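Local coordinates for MexT protein (Pseudomonas aeruginosa, PDB 6L33) that probably binds DNA as a LysR-type transcriptional activator of the MexEF-OprN efflux pump, represented here by its regulatory domain, at residues Gly21-Pro24 / Pro25-Arg29. Sequence-based numbering, arbitrary orientation.
Sequences GLLP and PLLRR
Leu23 and Leu27 run side by side one helical turn apart, and CD2 of Leu23 presses against CG of Leu27 at 3.4 Å, tighter than ordinary van der Waals contact. A second i to i+4 pair, Leu22 and Leu26, meets through the two CD2 methyls at 3.7 Å; both residues hold CG anti to the backbone N (chi1 -176° in Leu22), which sends the two side chains off in the same direction. Between these leucines sits a Pro24-Pro25 step. Neither ring nitrogen has a hydrogen to give, so the helix kinks here, and CD of Pro25 stands 3.1 Å from Gly21 O, where an N-H would normally point. The next two amides do find partners: Leu26 N reaches Leu22 O at 3.1 Å, and Leu27 N meets Leu23 O at 2.8 Å, nearly straight at 174°. The exposed side is looser. Arg28 N makes a weak bond of 3.5 Å to Pro24 O, and the Arg28 chain, bent at chi3, folds back so that this oxygen lies over one guanidinium face, offset toward its rim, without a hydrogen bond from NE. All this belongs to helix 18-33, the crossover between parallel strands 9-14 and 38-43 in the periplasmic-binding-protein-like fold. Leu22 and Leu26 pack on Ile202 of helix 193-203, while in the second subunit Leu23 meets Leu143 of helix 140-144 and Leu27 meets Leu132 of strand 129-134.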
loop_
_atom_site.group_PDB
_atom_site.type_symbol
_atom_site.label_atom_id
_atom_site.label_comp_id
_atom_site.label_asym_id
_atom_site.label_seq_id
_atom_site.Cartn_x
_atom_site.Cartn_y
_atom_site.Cartn_z
ATOM N N GLY B 21 -8.892 4.325 9.025
ATOM C CA GLY B 21 -9.793 4.653 10.110
ATOM C C GLY B 21 -9.354 4.150 11.470
ATOM O O GLY B 21 -9.539 4.835 12.478
ATOM N N LEU B 22 -8.763 2.953 11.510
ATOM C CA LEU B 22 -8.446 2.316 12.785
ATOM C C LEU B 22 -7.193 2.904 13.422
ATOM O O LEU B 22 -7.155 3.117 14.640
ATOM C CB LEU B 22 -8.277 0.808 12.579
ATOM C CG LEU B 22 -8.029 -0.113 13.780
ATOM C CD1 LEU B 22 -8.623 -1.484 13.502
ATOM C CD2 LEU B 22 -6.548 -0.245 14.102
ATOM N N LEU B 23 -6.164 3.166 12.619
ATOM C CA LEU B 23 -4.849 3.497 13.166
ATOM C C LEU B 23 -4.823 4.803 13.955
ATOM O O LEU B 23 -4.280 4.803 15.073
ATOM C CB LEU B 23 -3.819 3.499 12.029
ATOM C CG LEU B 23 -2.386 3.036 12.300
ATOM C CD1 LEU B 23 -1.589 2.976 11.020
ATOM C CD2 LEU B 23 -1.707 3.965 13.254
ATOM N N PRO B 24 -5.346 5.930 13.461
ATOM C CA PRO B 24 -5.175 7.204 14.189
ATOM C C PRO B 24 -5.776 7.166 15.588
ATOM O O PRO B 24 -5.082 7.517 16.554
ATOM C CB PRO B 24 -5.877 8.231 13.286
ATOM C CG PRO B 24 -5.771 7.644 11.928
ATOM C CD PRO B 24 -5.923 6.160 12.121
ATOM N N PRO B 25 -7.042 6.755 15.767
ATOM C CA PRO B 25 -7.557 6.688 17.144
ATOM C C PRO B 25 -6.870 5.627 17.981
ATOM O O PRO B 25 -6.716 5.812 19.194
ATOM C CB PRO B 25 -9.048 6.379 16.952
ATOM C CG PRO B 25 -9.105 5.659 15.672
ATOM C CD PRO B 25 -8.080 6.327 14.806
ATOM N N LEU B 26 -6.445 4.522 17.368
ATOM C CA LEU B 26 -5.770 3.472 18.119
ATOM C C LEU B 26 -4.441 3.967 18.675
ATOM O O LEU B 26 -4.164 3.824 19.870
ATOM C CB LEU B 26 -5.562 2.248 17.231
ATOM C CG LEU B 26 -4.785 1.103 17.873
ATOM C CD1 LEU B 26 -5.701 0.231 18.725
ATOM C CD2 LEU B 26 -4.060 0.286 16.820
ATOM N N LEU B 27 -3.612 4.569 17.816
ATOM C CA LEU B 27 -2.299 5.053 18.237
ATOM C C LEU B 27 -2.391 5.961 19.455
ATOM O O LEU B 27 -1.541 5.899 20.352
ATOM C CB LEU B 27 -1.624 5.798 17.088
ATOM C CG LEU B 27 -0.560 5.055 16.287
ATOM C CD1 LEU B 27 0.225 6.046 15.456
ATOM C CD2 LEU B 27 0.364 4.245 17.180
ATOM N N ARG B 28 -3.412 6.817 19.500
ATOM C CA ARG B 28 -3.549 7.745 20.617
ATOM C C ARG B 28 -3.799 7.018 21.933
ATOM O O ARG B 28 -3.316 7.460 22.982
ATOM C CB ARG B 28 -4.675 8.739 20.331
ATOM C CG ARG B 28 -4.389 9.671 19.165
ATOM C CD ARG B 28 -5.497 10.697 18.988
ATOM N NE ARG B 28 -6.601 10.183 18.183
ATOM C CZ ARG B 28 -6.848 10.556 16.931
ATOM N NH1 ARG B 28 -6.068 11.448 16.336
ATOM N NH2 ARG B 28 -7.876 10.037 16.273
ATOM N N ARG B 29 -4.533 5.903 21.900
ATOM C CA ARG B 29 -4.833 5.183 23.134
ATOM C C ARG B 29 -3.588 4.505 23.696
ATOM O O ARG B 29 -3.272 4.658 24.883
ATOM C CB ARG B 29 -5.948 4.163 22.895
ATOM C CG ARG B 29 -6.543 3.563 24.172
ATOM C CD ARG B 29 -6.555 4.573 25.316
ATOM N NE ARG B 29 -7.728 4.450 26.179
ATOM C CZ ARG B 29 -7.816 3.616 27.210
ATOM N NH1 ARG B 29 -6.801 2.820 27.511
ATOM N NH2 ARG B 29 -8.921 3.577 27.941
#